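Local coordinates for putative endonuclease/exonuclease/phosphatase family protein (Bacteroides thetaiotaomicron, PDB 3MPR) that probably acts as a metal-dependent nuclease of the DNase I-like clan, cleaving phosphodiester bonds in nucleic acids, at residues R15-S20 / D26-R31; Y32-Q37 / R275-H280; L137-H142 / K163-G168. One frame throughout, in Å; residues are numbered along the deposited sequence.

Contact 1 (R15-S20 / D26-R31); sequences RNANGS and DGWGQR
The nearest CA atoms are those of Ala17 and Trp28, 5.4 Å apart, where the loop after strand 5-13 passes the start of helix 28-41 in this DNase I-like fold. Ala17 CB rests against Trp28 CB at 3.7 Å, while the indole NE1 is engaged by Asp59. Arg31 does the polar work. A bend at chi3 (-71°) folds its chain back, so that NE reaches Asp26 O at 2.9 Å and NH2 donates to Arg15 O at 3.1 Å. The second bond is bent (141°); its acceptor lies near the guanidinium plane, but NH2 sits well above the plane of the Arg15 carbonyl. NH1 bonds to Pro277 O and Leu14 O, so that carbonyls at NE, NH1 and NH2 fix the rotation of the group. An alanine in place of Arg31 would probably leave Arg15 O and Asp26 O without their shared donor and let the loop drift from the helix. Arg15 itself forms salt bridges to Asp21 and to Glu51, which binds magnesium in this protein, though no metal is bound to this chain. Two waters bridge the segments: one donates to Asn18 O and accepts from Trp28 N at 2.8 Å, and another joins Asn16 O (2.7 Å) to Arg31 NH2 (3.0 Å).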
loop_
_atom_site.group_PDB
_atom_site.type_symbol
_atom_site.label_atom_id
_atom_site.label_comp_id
_atom_site.label_asym_id
_atom_site.label_seq_id
_atom_site.Cartn_x
_atom_site.Cartn_y
_atom_site.Cartn_z
ATOM N N ARG A 15 -7.225 -7.327 16.418
ATOM C CA ARG A 15 -8.396 -8.105 16.837
ATOM C C ARG A 15 -8.035 -9.320 17.705
ATOM O O ARG A 15 -7.321 -10.233 17.279
ATOM C CB ARG A 15 -9.236 -8.527 15.628
ATOM C CG ARG A 15 -10.522 -9.270 15.983
ATOM C CD ARG A 15 -11.396 -8.416 16.896
ATOM N NE ARG A 15 -12.701 -9.020 17.165
ATOM C CZ ARG A 15 -13.483 -8.641 18.169
ATOM N NH1 ARG A 15 -13.076 -7.676 18.988
ATOM N NH2 ARG A 15 -14.657 -9.225 18.365
ATOM N N ASN A 16 -8.525 -9.324 18.936
ATOM C CA ASN A 16 -8.201 -10.414 19.845
ATOM C C ASN A 16 -8.651 -11.758 19.269
ATOM O O ASN A 16 -9.692 -11.855 18.617
ATOM C CB ASN A 16 -8.826 -10.174 21.218
ATOM C CG ASN A 16 -10.317 -10.387 21.218
ATOM O OD1 ASN A 16 -11.094 -9.441 21.122
ATOM N ND2 ASN A 16 -10.729 -11.641 21.319
ATOM N N ALA A 17 -7.855 -12.789 19.509
ATOM C CA ALA A 17 -8.191 -14.124 19.031
ATOM C C ALA A 17 -9.321 -14.715 19.867
ATOM O O ALA A 17 -9.200 -14.840 21.082
ATOM C CB ALA A 17 -6.972 -15.021 19.052
ATOM N N ASN A 18 -10.425 -15.058 19.208
ATOM C CA ASN A 18 -11.588 -15.646 19.882
ATOM C C ASN A 18 -12.353 -16.616 18.984
ATOM O O ASN A 18 -12.210 -16.589 17.758
ATOM C CB ASN A 18 -12.546 -14.557 20.378
ATOM C CG ASN A 18 -13.165 -13.763 19.243
ATOM O OD1 ASN A 18 -14.195 -14.153 18.683
ATOM N ND2 ASN A 18 -12.534 -12.638 18.891
ATOM N N GLY A 19 -13.185 -17.451 19.604
ATOM C CA GLY A 19 -13.924 -18.486 18.897
ATOM C C GLY A 19 -15.034 -18.011 17.975
ATOM O O GLY A 19 -15.332 -18.672 16.980
ATOM N N SER A 20 -15.657 -16.882 18.299
ATOM C CA SER A 20 -16.713 -16.316 17.461
ATOM C C SER A 20 -16.197 -15.872 16.094
ATOM O O SER A 20 -16.836 -16.111 15.071
ATOM C CB SER A 20 -17.382 -15.125 18.157
ATOM O OG SER A 20 -18.088 -15.536 19.316
ATOM N N ASP A 26 -13.233 -15.626 10.187
ATOM C CA ASP A 26 -12.273 -14.551 10.431
ATOM C C ASP A 26 -11.317 -14.927 11.545
ATOM O O ASP A 26 -10.940 -14.081 12.372
ATOM C CB ASP A 26 -12.989 -13.262 10.822
ATOM C CG ASP A 26 -13.879 -12.719 9.708
ATOM O OD1 ASP A 26 -13.391 -12.519 8.563
ATOM O OD2 ASP A 26 -15.078 -12.494 9.988
ATOM N N GLY A 27 -10.921 -16.193 11.576
ATOM C CA GLY A 27 -10.074 -16.691 12.649
ATOM C C GLY A 27 -8.664 -16.137 12.630
ATOM O O GLY A 27 -8.089 -15.910 11.566
ATOM N N TRP A 28 -8.107 -15.925 13.819
ATOM C CA TRP A 28 -6.742 -15.434 13.963
ATOM C C TRP A 28 -5.750 -16.206 13.108
ATOM O O TRP A 28 -4.937 -15.606 12.409
ATOM C CB TRP A 28 -6.314 -15.468 15.436
ATOM C CG TRP A 28 -4.862 -15.117 15.687
ATOM C CD1 TRP A 28 -3.884 -15.961 16.146
ATOM C CD2 TRP A 28 -4.232 -13.847 15.486
ATOM N NE1 TRP A 28 -2.686 -15.288 16.249
ATOM C CE2 TRP A 28 -2.879 -13.987 15.856
ATOM C CE3 TRP A 28 -4.685 -12.598 15.044
ATOM C CZ2 TRP A 28 -1.972 -12.927 15.786
ATOM C CZ3 TRP A 28 -3.781 -11.551 14.972
ATOM C CH2 TRP A 28 -2.444 -11.719 15.339
ATOM N N GLY A 29 -5.815 -17.537 13.150
ATOM C CA GLY A 29 -4.822 -18.349 12.474
ATOM C C GLY A 29 -4.787 -18.144 10.972
ATOM O O GLY A 29 -3.736 -18.234 10.343
ATOM N N GLN A 30 -5.946 -17.848 10.400
ATOM C CA GLN A 30 -6.067 -17.561 8.979
ATOM C C GLN A 30 -5.643 -16.119 8.649
ATOM O O GLN A 30 -5.062 -15.858 7.594
ATOM C CB GLN A 30 -7.518 -17.820 8.555
ATOM C CG GLN A 30 -7.877 -17.402 7.148
ATOM C CD GLN A 30 -9.278 -17.842 6.753
ATOM O OE1 GLN A 30 -9.513 -19.021 6.503
ATOM N NE2 GLN A 30 -10.210 -16.892 6.684
ATOM N N ARG A 31 -5.911 -15.198 9.571
ATOM C CA ARG A 31 -5.751 -13.755 9.324
ATOM C C ARG A 31 -4.333 -13.263 9.495
ATOM O O ARG A 31 -3.852 -12.448 8.711
ATOM C CB ARG A 31 -6.590 -12.937 10.318
ATOM C CG ARG A 31 -8.075 -13.099 10.203
ATOM C CD ARG A 31 -8.809 -12.027 10.997
ATOM N NE ARG A 31 -8.734 -12.166 12.452
ATOM C CZ ARG A 31 -7.978 -11.398 13.236
ATOM N NH1 ARG A 31 -7.200 -10.450 12.698
ATOM N NH2 ARG A 31 -8.001 -11.577 14.559
HETATM O O HOH W 1 -10.203 -12.942 16.157
HETATM O O HOH W 2 -9.727 -15.773 16.113
#

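Contact 2 (Y32-Q37 / R275-H280); sequences YPVIAQ and RTPSDH
Ser278 O, in the residue whose CB comes near Ile35 CD1, is gripped from its own side of the contact: Thr276 OG1 donates to it at 2.8 Å, from above the carbonyl plane, and Asn215 ND2 adds a weak bond. The bond from Thr276 spans Pro277, the residue that faces the helix. Its ring is met at two places. Val34 sends CG1 across to Pro277 CG at 3.8 Å, because that methyl stands anti to the backbone N (chi1 -176°). One residue on, Ile35 brings CG1 to 3.9 Å from Pro277 CB, and the extended end of the same branch carries CD1 over to Pro277 O at 3.4 Å. That oxygen already accepts a bond, so the methyl sits beside an acceptor in use. Both helix side chains slant across the proline instead of lying along it.

Ser278, Asp279 and His280 spell the SDH signature of the endonuclease/exonuclease/phosphatase family, here in the loop leading from strand 272-275 into strand 283-289, in one of the two large sheets of the alpha/beta sandwich typical of this clan. Pro277, just before this signature, packs against a helix that flanks the sheet, with Tyr12 of strand 5-13 touching Ile35, Pro277 and Ser278. Ser278 OG bonds to Asn13 O of the same strand. His280 ND1 donates to Asp279 OD1 at 3.2 Å; the oxygen lies near the imidazole plane, whereas the nitrogen sits 64° out of the carboxylate plane, an oblique approach to the acid. The same helix also meets the second subunit: Val34 packs on Leu210 of that subunit, and Gln37 NE2 bonds to Arg207 O and Tyr206 OH there.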
loop_
_atom_site.group_PDB
_atom_site.type_symbol
_atom_site.label_atom_id
_atom_site.label_comp_id
_atom_site.label_asym_id
_atom_site.label_seq_id
_atom_site.Cartn_x
_atom_site.Cartn_y
_atom_site.Cartn_z
ATOM N N TYR A 32 -3.673 -13.712 10.559
ATOM C CA TYR A 32 -2.421 -13.082 10.958
ATOM C C TYR A 32 -1.267 -13.202 9.959
ATOM O O TYR A 32 -0.448 -12.293 9.859
ATOM C CB TYR A 32 -2.018 -13.463 12.401
ATOM C CG TYR A 32 -1.114 -14.672 12.569
ATOM C CD1 TYR A 32 0.232 -14.610 12.255
ATOM C CD2 TYR A 32 -1.615 -15.863 13.088
ATOM C CE1 TYR A 32 1.063 -15.717 12.424
ATOM C CE2 TYR A 32 -0.807 -16.965 13.254
ATOM C CZ TYR A 32 0.527 -16.891 12.928
ATOM O OH TYR A 32 1.323 -17.997 13.112
ATOM N N PRO A 33 -1.206 -14.306 9.196
ATOM C CA PRO A 33 -0.139 -14.337 8.197
ATOM C C PRO A 33 -0.300 -13.204 7.177
ATOM O O PRO A 33 0.700 -12.668 6.710
ATOM C CB PRO A 33 -0.321 -15.705 7.536
ATOM C CG PRO A 33 -0.943 -16.558 8.635
ATOM C CD PRO A 33 -1.911 -15.596 9.297
ATOM N N VAL A 34 -1.537 -12.830 6.860
ATOM C CA VAL A 34 -1.795 -11.692 5.958
ATOM C C VAL A 34 -1.426 -10.359 6.623
ATOM O O VAL A 34 -0.780 -9.498 6.013
ATOM C CB VAL A 34 -3.276 -11.668 5.507
ATOM C CG1 VAL A 34 -3.519 -10.545 4.493
ATOM C CG2 VAL A 34 -3.661 -13.019 4.897
ATOM N N ILE A 35 -1.841 -10.184 7.875
ATOM C CA ILE A 35 -1.417 -9.026 8.662
ATOM C C ILE A 35 0.108 -8.857 8.610
ATOM O O ILE A 35 0.605 -7.764 8.352
ATOM C CB ILE A 35 -1.891 -9.133 10.132
ATOM C CG1 ILE A 35 -3.416 -9.065 10.213
ATOM C CG2 ILE A 35 -1.232 -8.050 11.012
ATOM C CD1 ILE A 35 -3.989 -9.352 11.617
ATOM N N ALA A 36 0.851 -9.940 8.842
ATOM C CA ALA A 36 2.314 -9.865 8.834
ATOM C C ALA A 36 2.841 -9.468 7.461
ATOM O O ALA A 36 3.726 -8.625 7.358
ATOM C CB ALA A 36 2.953 -11.188 9.291
ATOM N N GLN A 37 2.296 -10.067 6.406
ATOM C CA GLN A 37 2.649 -9.633 5.052
ATOM C C GLN A 37 2.413 -8.136 4.817
ATOM O O GLN A 37 3.226 -7.477 4.172
ATOM C CB GLN A 37 1.935 -10.466 3.982
ATOM C CG GLN A 37 2.566 -11.851 3.760
ATOM C CD GLN A 37 2.680 -12.203 2.286
ATOM O OE1 GLN A 37 1.713 -12.660 1.676
ATOM N NE2 GLN A 37 3.860 -11.968 1.698
ATOM N N ARG A 275 -12.095 -11.022 2.522
ATOM C CA ARG A 275 -11.947 -11.040 3.975
ATOM C C ARG A 275 -11.004 -9.908 4.341
ATOM O O ARG A 275 -10.026 -9.678 3.632
ATOM C CB ARG A 275 -11.275 -12.347 4.420
ATOM C CG ARG A 275 -12.107 -13.601 4.238
ATOM C CD ARG A 275 -13.101 -13.731 5.374
ATOM N NE ARG A 275 -13.939 -14.922 5.230
ATOM C CZ ARG A 275 -14.936 -15.224 6.056
ATOM N NH1 ARG A 275 -15.214 -14.426 7.082
ATOM N NH2 ARG A 275 -15.658 -16.320 5.854
ATOM N N THR A 276 -11.272 -9.215 5.443
ATOM C CA THR A 276 -10.349 -8.178 5.891
ATOM C C THR A 276 -9.373 -8.818 6.885
ATOM O O THR A 276 -9.771 -9.662 7.684
ATOM C CB THR A 276 -11.086 -6.996 6.535
ATOM O OG1 THR A 276 -11.886 -7.469 7.632
ATOM C CG2 THR A 276 -11.973 -6.306 5.510
ATOM N N PRO A 277 -8.088 -8.445 6.812
ATOM C CA PRO A 277 -7.073 -9.055 7.682
ATOM C C PRO A 277 -7.361 -8.798 9.165
ATOM O O PRO A 277 -7.019 -9.631 9.992
ATOM C CB PRO A 277 -5.777 -8.370 7.244
ATOM C CG PRO A 277 -6.031 -8.005 5.800
ATOM C CD PRO A 277 -7.486 -7.615 5.754
ATOM N N SER A 278 -7.978 -7.666 9.488
ATOM C CA SER A 278 -8.508 -7.458 10.834
ATOM C C SER A 278 -9.821 -6.708 10.728
ATOM O O SER A 278 -10.221 -6.327 9.639
ATOM C CB SER A 278 -7.530 -6.679 11.714
ATOM O OG SER A 278 -8.100 -6.496 12.999
ATOM N N ASP A 279 -10.504 -6.497 11.847
ATOM C CA ASP A 279 -11.750 -5.740 11.775
ATOM C C ASP A 279 -11.530 -4.225 11.822
ATOM O O ASP A 279 -12.486 -3.443 11.802
ATOM C CB ASP A 279 -12.806 -6.233 12.780
ATOM C CG ASP A 279 -12.440 -5.950 14.217
ATOM O OD1 ASP A 279 -11.248 -5.713 14.503
ATOM O OD2 ASP A 279 -13.361 -5.972 15.063
ATOM N N HIS A 280 -10.263 -3.813 11.854
ATOM C CA HIS A 280 -9.916 -2.434 11.504
ATOM C C HIS A 280 -9.016 -2.456 10.267
ATOM O O HIS A 280 -8.438 -3.493 9.920
ATOM C CB HIS A 280 -9.144 -1.748 12.630
ATOM C CG HIS A 280 -9.928 -1.563 13.894
ATOM N ND1 HIS A 280 -10.437 -2.617 14.626
ATOM C CD2 HIS A 280 -10.249 -0.440 14.576
ATOM C CE1 HIS A 280 -11.054 -2.146 15.699
ATOM N NE2 HIS A 280 -10.950 -0.828 15.693
#

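Contact 3 (L137-H142 / K163-G168)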
loop_
_atom_site.group_PDB
_atom_site.type_symbol
_atom_site.label_atom_id
_atom_site.label_comp_id
_atom_site.label_asym_id
_atom_site.label_seq_id
_atom_site.Cartn_x
_atom_site.Cartn_y
_atom_site.Cartn_z
ATOM N N LEU A 137 9.556 9.663 21.661
ATOM C CA LEU A 137 8.668 8.802 22.429
ATOM C C LEU A 137 7.588 8.262 21.505
ATOM O O LEU A 137 7.090 8.975 20.640
ATOM C CB LEU A 137 7.996 9.582 23.560
ATOM C CG LEU A 137 8.938 10.108 24.645
ATOM C CD1 LEU A 137 8.204 11.101 25.568
ATOM C CD2 LEU A 137 9.498 8.922 25.426
ATOM N N PHE A 138 7.232 6.997 21.697
ATOM C CA PHE A 138 6.132 6.383 20.948
ATOM C C PHE A 138 5.167 5.776 21.964
ATOM O O PHE A 138 5.558 4.895 22.726
ATOM C CB PHE A 138 6.700 5.283 20.046
ATOM C CG PHE A 138 5.750 4.797 18.982
ATOM C CD1 PHE A 138 4.708 3.936 19.298
ATOM C CD2 PHE A 138 5.945 5.144 17.656
ATOM C CE1 PHE A 138 3.845 3.472 18.313
ATOM C CE2 PHE A 138 5.084 4.678 16.664
ATOM C CZ PHE A 138 4.035 3.850 16.992
ATOM N N PHE A 139 3.919 6.252 21.979
ATOM C CA PHE A 139 2.895 5.763 22.901
ATOM C C PHE A 139 1.834 5.015 22.123
ATOM O O PHE A 139 1.539 5.387 20.994
ATOM C CB PHE A 139 2.189 6.943 23.574
ATOM C CG PHE A 139 3.054 7.721 24.525
ATOM C CD1 PHE A 139 3.895 8.710 24.067
ATOM C CD2 PHE A 139 2.993 7.473 25.888
ATOM C CE1 PHE A 139 4.681 9.438 24.962
ATOM C CE2 PHE A 139 3.767 8.193 26.777
ATOM C CZ PHE A 139 4.606 9.172 26.314
ATOM N N ASN A 140 1.217 4.011 22.746
ATOM C CA ASN A 140 0.171 3.237 22.090
ATOM C C ASN A 140 -0.871 2.809 23.121
ATOM O O ASN A 140 -0.515 2.414 24.225
ATOM C CB ASN A 140 0.805 2.027 21.404
ATOM C CG ASN A 140 -0.203 1.144 20.716
ATOM O OD1 ASN A 140 -1.066 1.622 19.976
ATOM N ND2 ASN A 140 -0.095 -0.164 20.950
ATOM N N LEU A 141 -2.153 2.902 22.776
ATOM C CA LEU A 141 -3.200 2.590 23.747
ATOM C C LEU A 141 -4.480 2.102 23.078
ATOM O O LEU A 141 -4.606 2.109 21.855
ATOM C CB LEU A 141 -3.507 3.813 24.639
ATOM C CG LEU A 141 -3.975 5.122 23.974
ATOM C CD1 LEU A 141 -5.430 5.040 23.499
ATOM C CD2 LEU A 141 -3.831 6.283 24.939
ATOM N N HIS A 142 -5.423 1.687 23.911
ATOM C CA HIS A 142 -6.743 1.272 23.473
ATOM C C HIS A 142 -7.710 1.778 24.533
ATOM O O HIS A 142 -7.679 1.316 25.672
ATOM C CB HIS A 142 -6.809 -0.255 23.368
ATOM C CG HIS A 142 -8.101 -0.766 22.813
ATOM N ND1 HIS A 142 -8.299 -2.090 22.484
ATOM C CD2 HIS A 142 -9.259 -0.128 22.520
ATOM C CE1 HIS A 142 -9.527 -2.247 22.018
ATOM N NE2 HIS A 142 -10.132 -1.072 22.034
ATOM N N LYS A 163 5.232 14.653 28.742
ATOM C CA LYS A 163 6.182 15.586 29.334
ATOM C C LYS A 163 7.071 14.868 30.358
ATOM O O LYS A 163 8.291 15.002 30.331
ATOM C CB LYS A 163 5.449 16.776 29.976
ATOM C CG LYS A 163 4.886 17.761 28.963
ATOM C CD LYS A 163 4.085 18.873 29.631
ATOM C CE LYS A 163 2.753 18.368 30.153
ATOM N NZ LYS A 163 1.933 19.467 30.736
ATOM N N GLU A 164 6.458 14.088 31.239
ATOM C CA GLU A 164 7.205 13.429 32.315
ATOM C C GLU A 164 8.307 12.549 31.737
ATOM O O GLU A 164 9.449 12.573 32.209
ATOM C CB GLU A 164 6.257 12.597 33.180
ATOM C CG GLU A 164 6.919 11.760 34.260
ATOM C CD GLU A 164 5.895 10.995 35.089
ATOM O OE1 GLU A 164 5.078 11.639 35.786
ATOM O OE2 GLU A 164 5.900 9.748 35.038
ATOM N N LEU A 165 7.968 11.786 30.700
ATOM C CA LEU A 165 8.889 10.788 30.145
ATOM C C LEU A 165 9.983 11.387 29.252
ATOM O O LEU A 165 10.850 10.677 28.758
ATOM C CB LEU A 165 8.103 9.685 29.414
ATOM C CG LEU A 165 7.114 9.001 30.369
ATOM C CD1 LEU A 165 6.244 7.993 29.629
ATOM C CD2 LEU A 165 7.864 8.328 31.531
ATOM N N GLY A 166 9.951 12.695 29.058
ATOM C CA GLY A 166 11.069 13.378 28.437
ATOM C C GLY A 166 12.266 13.424 29.379
ATOM O O GLY A 166 13.393 13.649 28.948
ATOM N N ARG A 167 12.020 13.192 30.667
ATOM C CA ARG A 167 13.069 13.254 31.689
ATOM C C ARG A 167 13.851 14.568 31.623
ATOM O O ARG A 167 15.078 14.575 31.636
ATOM C CB ARG A 167 14.032 12.071 31.574
ATOM C CG ARG A 167 13.352 10.715 31.438
ATOM C CD ARG A 167 12.536 10.365 32.672
ATOM N NE ARG A 167 12.057 8.981 32.632
ATOM C CZ ARG A 167 11.071 8.514 33.392
ATOM N NH1 ARG A 167 10.459 9.317 34.258
ATOM N NH2 ARG A 167 10.701 7.247 33.292
ATOM N N GLY A 168 13.132 15.678 31.544
ATOM C CA GLY A 168 13.769 16.979 31.556
ATOM C C GLY A 168 13.999 17.527 30.162
ATOM O O GLY A 168 14.297 18.709 30.000
#
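Leu137, Phe139 and Leu165 share one choice of first torsion, CG anti to the carbonyl carbon and beside the backbone N, with chi1 of -65°, -68° and -59° respectively. Leu137 and Phe139, two apart in the strand, leave the same face, and these torsions turn their ends toward Leu165, just past the helix. The leucines cross at about a right angle. Leu137 uses its two methyls separately: CD1 settles 4.1 Å from Leu165 CB and extends toward the Gly166 amide, while CD2 comes to 4.0 Å from Leu165 O. The far end of Leu165 serves Phe139, for its CD1 lies 3.8 Å from Phe139 CE2 and nearly as close to CZ, slanting onto that end of the ring.

Strand 135-142, helix 148-164 and strand 173-178 make a beta-alpha-beta crossover in which the two strands are parallel neighbours, and this apolar group joins the residue just past the crossover helix to the sheet it covers. Trp124 and Cys122 of strand 121-129 extend the apolar surroundings of Leu165 and Phe139. Phe138 and Asn140 point to the other face of the sheet, where Asn140 bonds to Thr49 and Gln50 near the end of strand 46-50 in the second sheet.

The helix gives way to a type I turn from Glu164 to Arg167, closed by Arg167 N donating to Glu164 O at 3.1 Å, and Gly166 N bonds to Lys163 O at the same length. Arg167 then leaves helical geometry with a positive phi; its side chain folds back so that Leu165 CD2 lies 3.4 Å above the guanidinium plane, displaced toward the rim, and Arg167 NH2 forms a salt bridge to Glu97.

How the contacts relate
Contacts 1 and 2 are neighbours, their centres 10 Å apart, and share helix 28-41: contact 1 uses its first turn, contact 2 the next. They touch directly through the salt bridge between Asp26 OD1 and Arg275 NH1 (3.0 Å). Contact 3 lies across the chain's centre, about 31 Å from contact 1 and 28 Å from contact 2, centre to centre, and involves the other large sheet. Chemistry follows place. Partly buried contact 1, beside the magnesium site, relies on a guanidinium, carbonyls and water; buried contact 2 is apolar at the helix but flanked by polar residues; contact 3, buried and away from that site, is apolar between its side chains.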